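Local coordinates for alginate biosynthesis protein AlgX (Pseudomonas aeruginosa, PDB 4KNC) that takes part in O-acetylating the exopolysaccharide alginate and protects the polymer from degradation as it crosses the periplasm, at residues A[143-155]-A[187-199]. Numbering follows the deposited sequence.
Sequences YYFKGDHHWTPHG and GLLSKLGTFHKAA
K191 lays its aliphatic chain over one face of the F145 ring, CD 3.8 Å from the ring centroid, while T152 CG2 covers the opposite face and L189 CD2 meets the ring edge. Lysine suits this place because methylenes pack on the phenyl while NZ, carried round by bends at chi3 and chi4 (-71° and -83°), reaches a water shared with D148 OD1. The main polar partner of NZ is Y249, outside the two segments; its salt bridge to D148 OD2 is long.

D148 OD1 receives T194 N through its anti lone pair at 3.0 Å, nearly straight at 176°, in the first turn of helix 194-203. OD2 takes H150 ND1 on its syn lone pair at 2.6 Å, and H150 N from above the carboxylate plane, the latter closing an Asx turn. With H150 NE2 bonded to S243, this matches the inferred Ser-His-Asp triad of an SGNH hydrolase fold; the N-H at the helix start is well placed to hold the aspartate.

G147 O accepts F195 N at 2.7 Å, and glycine leaves G147 CA bare to sit over the centre of the H196 ring. The presumed catalytic loop, leading into helix 153-169, is therefore clasped by strand 180-191, which pairs with strand 210-220, and by helix 194-203, whose F195 and H196 also touch strand 46-48.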
loop_
_atom_site.group_PDB
_atom_site.type_symbol
_atom_site.label_atom_id
_atom_site.label_comp_id
_atom_site.label_asym_id
_atom_site.label_seq_id
_atom_site.Cartn_x
_atom_site.Cartn_y
_atom_site.Cartn_z
ATOM N N TYR A 143 -9.105 -16.172 12.220
ATOM C CA TYR A 143 -8.136 -15.273 11.582
ATOM C C TYR A 143 -8.784 -13.902 11.296
ATOM O O TYR A 143 -8.218 -12.849 11.628
ATOM C CB TYR A 143 -7.631 -15.933 10.298
ATOM C CG TYR A 143 -6.547 -15.218 9.512
ATOM C CD1 TYR A 143 -6.855 -14.143 8.686
ATOM C CD2 TYR A 143 -5.225 -15.678 9.525
ATOM C CE1 TYR A 143 -5.874 -13.501 7.948
ATOM C CE2 TYR A 143 -4.243 -15.051 8.777
ATOM C CZ TYR A 143 -4.574 -13.952 7.991
ATOM O OH TYR A 143 -3.609 -13.298 7.240
ATOM N N TYR A 144 -9.986 -13.928 10.722
ATOM C CA TYR A 144 -10.725 -12.705 10.349
ATOM C C TYR A 144 -11.892 -12.361 11.266
ATOM O O TYR A 144 -12.502 -13.250 11.860
ATOM C CB TYR A 144 -11.277 -12.841 8.930
ATOM C CG TYR A 144 -10.290 -12.442 7.853
ATOM C CD1 TYR A 144 -10.006 -11.099 7.618
ATOM C CD2 TYR A 144 -9.641 -13.405 7.069
ATOM C CE1 TYR A 144 -9.107 -10.714 6.640
ATOM C CE2 TYR A 144 -8.734 -13.029 6.078
ATOM C CZ TYR A 144 -8.471 -11.677 5.876
ATOM O OH TYR A 144 -7.584 -11.265 4.913
ATOM N N PHE A 145 -12.219 -11.072 11.369
ATOM C CA PHE A 145 -13.481 -10.678 11.988
ATOM C C PHE A 145 -14.646 -11.276 11.190
ATOM O O PHE A 145 -14.539 -11.478 9.972
ATOM C CB PHE A 145 -13.624 -9.149 12.088
ATOM C CG PHE A 145 -12.766 -8.513 13.165
ATOM C CD1 PHE A 145 -13.179 -8.505 14.497
ATOM C CD2 PHE A 145 -11.545 -7.923 12.845
ATOM C CE1 PHE A 145 -12.386 -7.919 15.490
ATOM C CE2 PHE A 145 -10.752 -7.335 13.821
ATOM C CZ PHE A 145 -11.179 -7.329 15.151
ATOM N N LYS A 146 -15.744 -11.554 11.894
ATOM C CA LYS A 146 -16.973 -12.120 11.324
ATOM C C LYS A 146 -17.568 -11.323 10.177
ATOM O O LYS A 146 -18.036 -11.897 9.195
ATOM C CB LYS A 146 -18.050 -12.254 12.411
ATOM C CG LYS A 146 -17.720 -13.289 13.473
ATOM C CD LYS A 146 -18.813 -13.346 14.542
ATOM C CE LYS A 146 -18.617 -14.527 15.463
ATOM N NZ LYS A 146 -19.722 -14.593 16.456
ATOM N N GLY A 147 -17.578 -10.003 10.322
ATOM C CA GLY A 147 -18.257 -9.146 9.365
ATOM C C GLY A 147 -17.417 -7.936 9.003
ATOM O O GLY A 147 -17.935 -6.834 8.845
ATOM N N ASP A 148 -16.106 -8.145 8.872
ATOM C CA ASP A 148 -15.187 -7.051 8.580
ATOM C C ASP A 148 -14.053 -7.555 7.693
ATOM O O ASP A 148 -13.830 -8.759 7.594
ATOM C CB ASP A 148 -14.631 -6.453 9.878
ATOM C CG ASP A 148 -13.949 -5.114 9.659
ATOM O OD1 ASP A 148 -14.651 -4.110 9.390
ATOM O OD2 ASP A 148 -12.709 -5.052 9.775
ATOM N N HIS A 149 -13.351 -6.625 7.051
ATOM C CA HIS A 149 -12.255 -6.958 6.142
ATOM C C HIS A 149 -10.879 -7.022 6.836
ATOM O O HIS A 149 -9.894 -7.415 6.228
ATOM C CB HIS A 149 -12.219 -5.953 4.972
ATOM C CG HIS A 149 -12.002 -4.533 5.399
ATOM N ND1 HIS A 149 -12.938 -3.823 6.124
ATOM C CD2 HIS A 149 -10.964 -3.684 5.197
ATOM C CE1 HIS A 149 -12.480 -2.604 6.358
ATOM N NE2 HIS A 149 -11.287 -2.493 5.804
ATOM N N HIS A 150 -10.804 -6.614 8.098
ATOM C CA HIS A 150 -9.544 -6.688 8.841
ATOM C C HIS A 150 -9.355 -8.073 9.443
ATOM O O HIS A 150 -10.335 -8.732 9.801
ATOM C CB HIS A 150 -9.503 -5.649 9.967
ATOM C CG HIS A 150 -9.503 -4.236 9.478
ATOM N ND1 HIS A 150 -10.645 -3.460 9.456
ATOM C CD2 HIS A 150 -8.512 -3.466 8.967
ATOM C CE1 HIS A 150 -10.350 -2.270 8.959
ATOM N NE2 HIS A 150 -9.068 -2.249 8.648
ATOM N N TRP A 151 -8.103 -8.518 9.544
ATOM C CA TRP A 151 -7.797 -9.670 10.376
ATOM C C TRP A 151 -7.993 -9.276 11.837
ATOM O O TRP A 151 -7.936 -8.100 12.176
ATOM C CB TRP A 151 -6.360 -10.205 10.131
ATOM C CG TRP A 151 -5.240 -9.180 10.049
ATOM C CD1 TRP A 151 -5.204 -7.923 10.611
ATOM C CD2 TRP A 151 -3.988 -9.339 9.356
ATOM N NE1 TRP A 151 -4.011 -7.299 10.310
ATOM C CE2 TRP A 151 -3.251 -8.149 9.539
ATOM C CE3 TRP A 151 -3.429 -10.370 8.589
ATOM C CZ2 TRP A 151 -1.984 -7.964 8.977
ATOM C CZ3 TRP A 151 -2.185 -10.181 8.033
ATOM C CH2 TRP A 151 -1.466 -8.992 8.239
ATOM N N THR A 152 -8.248 -10.253 12.695
ATOM C CA THR A 152 -8.190 -10.011 14.130
ATOM C C THR A 152 -6.709 -9.947 14.515
ATOM O O THR A 152 -5.850 -10.330 13.717
ATOM C CB THR A 152 -8.812 -11.172 14.904
ATOM O OG1 THR A 152 -8.114 -12.393 14.585
ATOM C CG2 THR A 152 -10.296 -11.309 14.559
ATOM N N PRO A 153 -6.401 -9.461 15.731
ATOM C CA PRO A 153 -5.022 -9.564 16.216
ATOM C C PRO A 153 -4.448 -10.983 16.140
ATOM O O PRO A 153 -3.298 -11.102 15.755
ATOM C CB PRO A 153 -5.128 -9.085 17.654
ATOM C CG PRO A 153 -6.219 -8.043 17.573
ATOM C CD PRO A 153 -7.216 -8.583 16.592
ATOM N N HIS A 154 -5.224 -12.016 16.453
ATOM C CA HIS A 154 -4.745 -13.395 16.306
ATOM C C HIS A 154 -4.344 -13.740 14.859
ATOM O O HIS A 154 -3.302 -14.367 14.623
ATOM C CB HIS A 154 -5.775 -14.389 16.855
ATOM C CG HIS A 154 -5.757 -14.512 18.352
ATOM N ND1 HIS A 154 -4.832 -15.285 19.026
ATOM C CD2 HIS A 154 -6.554 -13.967 19.304
ATOM C CE1 HIS A 154 -5.050 -15.197 20.326
ATOM N NE2 HIS A 154 -6.091 -14.407 20.521
ATOM N N GLY A 155 -5.155 -13.304 13.894
ATOM C CA GLY A 155 -4.829 -13.471 12.485
ATOM C C GLY A 155 -3.520 -12.783 12.119
ATOM O O GLY A 155 -2.662 -13.359 11.430
ATOM N N GLY A 187 -5.990 -5.187 26.701
ATOM C CA GLY A 187 -7.376 -4.760 26.693
ATOM C C GLY A 187 -8.184 -5.557 25.695
ATOM O O GLY A 187 -7.704 -6.556 25.158
ATOM N N LEU A 188 -9.422 -5.130 25.459
ATOM C CA LEU A 188 -10.245 -5.756 24.445
ATOM C C LEU A 188 -10.397 -4.794 23.272
ATOM O O LEU A 188 -10.403 -3.576 23.455
ATOM C CB LEU A 188 -11.613 -6.142 25.013
ATOM C CG LEU A 188 -11.626 -7.067 26.234
ATOM C CD1 LEU A 188 -13.044 -7.162 26.795
ATOM C CD2 LEU A 188 -11.080 -8.464 25.911
ATOM N N LEU A 189 -10.481 -5.345 22.066
ATOM C CA LEU A 189 -10.660 -4.537 20.869
ATOM C C LEU A 189 -12.092 -4.718 20.382
ATOM O O LEU A 189 -12.525 -5.831 20.086
ATOM C CB LEU A 189 -9.655 -4.958 19.777
ATOM C CG LEU A 189 -9.822 -4.357 18.372
ATOM C CD1 LEU A 189 -9.566 -2.854 18.369
ATOM C CD2 LEU A 189 -8.931 -5.024 17.344
ATOM N N SER A 190 -12.837 -3.627 20.307
ATOM C CA SER A 190 -14.216 -3.718 19.864
ATOM C C SER A 190 -14.315 -3.456 18.369
ATOM O O SER A 190 -13.721 -2.510 17.859
ATOM C CB SER A 190 -15.076 -2.696 20.604
ATOM O OG SER A 190 -14.662 -1.381 20.280
ATOM N N LYS A 191 -15.084 -4.276 17.665
ATOM C CA LYS A 191 -15.347 -3.983 16.260
ATOM C C LYS A 191 -16.749 -4.359 15.825
ATOM O O LYS A 191 -17.176 -5.504 15.965
ATOM C CB LYS A 191 -14.333 -4.668 15.335
ATOM C CG LYS A 191 -14.505 -4.212 13.872
ATOM C CD LYS A 191 -13.319 -4.567 13.011
ATOM C CE LYS A 191 -12.110 -3.723 13.358
ATOM N NZ LYS A 191 -12.161 -2.409 12.689
ATOM N N LEU A 192 -17.473 -3.376 15.308
ATOM C CA LEU A 192 -18.714 -3.656 14.612
ATOM C C LEU A 192 -18.295 -3.618 13.151
ATOM O O LEU A 192 -17.886 -2.571 12.648
ATOM C CB LEU A 192 -19.773 -2.582 14.914
ATOM C CG LEU A 192 -21.098 -2.698 14.146
ATOM C CD1 LEU A 192 -21.762 -4.034 14.442
ATOM C CD2 LEU A 192 -22.056 -1.533 14.439
ATOM N N GLY A 193 -18.356 -4.765 12.484
ATOM C CA GLY A 193 -17.743 -4.899 11.174
ATOM C C GLY A 193 -18.383 -4.082 10.073
ATOM O O GLY A 193 -19.595 -3.855 10.090
ATOM N N THR A 194 -17.576 -3.658 9.100
ATOM C CA THR A 194 -18.094 -2.925 7.941
ATOM C C THR A 194 -19.114 -3.711 7.111
ATOM O O THR A 194 -20.012 -3.127 6.504
ATOM C CB THR A 194 -16.962 -2.453 7.002
ATOM O OG1 THR A 194 -16.239 -3.592 6.512
ATOM C CG2 THR A 194 -16.011 -1.511 7.730
ATOM N N PHE A 195 -18.989 -5.034 7.068
ATOM C CA PHE A 195 -19.928 -5.811 6.254
ATOM C C PHE A 195 -21.273 -5.789 6.972
ATOM O O PHE A 195 -22.321 -5.729 6.333
ATOM C CB PHE A 195 -19.512 -7.288 6.060
ATOM C CG PHE A 195 -18.135 -7.497 5.444
ATOM C CD1 PHE A 195 -17.331 -6.433 5.074
ATOM C CD2 PHE A 195 -17.656 -8.785 5.255
ATOM C CE1 PHE A 195 -16.063 -6.648 4.519
ATOM C CE2 PHE A 195 -16.384 -9.013 4.701
ATOM C CZ PHE A 195 -15.595 -7.939 4.333
ATOM N N HIS A 196 -21.225 -5.869 8.303
ATOM C CA HIS A 196 -22.431 -5.869 9.133
ATOM C C HIS A 196 -23.152 -4.523 9.007
ATOM O O HIS A 196 -24.375 -4.486 8.904
ATOM C CB HIS A 196 -22.090 -6.149 10.597
ATOM C CG HIS A 196 -21.749 -7.577 10.891
ATOM N ND1 HIS A 196 -20.941 -7.944 11.946
ATOM C CD2 HIS A 196 -22.145 -8.731 10.300
ATOM C CE1 HIS A 196 -20.848 -9.264 11.990
ATOM N NE2 HIS A 196 -21.573 -9.765 11.006
ATOM N N LYS A 197 -22.387 -3.432 8.991
ATOM C CA LYS A 197 -22.952 -2.102 8.805
ATOM C C LYS A 197 -23.571 -1.943 7.424
ATOM O O LYS A 197 -24.638 -1.314 7.277
ATOM C CB LYS A 197 -21.902 -1.015 9.016
ATOM C CG LYS A 197 -21.424 -0.884 10.454
ATOM C CD LYS A 197 -20.473 0.286 10.593
ATOM C CE LYS A 197 -19.704 0.215 11.900
ATOM N NZ LYS A 197 -18.618 1.238 11.931
ATOM N N ALA A 198 -22.911 -2.509 6.418
ATOM C CA ALA A 198 -23.439 -2.441 5.053
ATOM C C ALA A 198 -24.759 -3.212 4.967
ATOM O O ALA A 198 -25.743 -2.747 4.381
ATOM C CB ALA A 198 -22.404 -3.001 4.033
ATOM N N ALA A 199 -24.771 -4.398 5.561
ATOM C CA ALA A 199 -25.983 -5.209 5.606
ATOM C C ALA A 199 -27.109 -4.505 6.373
ATOM O O ALA A 199 -28.280 -4.662 6.031
ATOM C CB ALA A 199 -25.700 -6.587 6.205
HETATM O O HOH W 1 -13.381 -2.077 10.384
#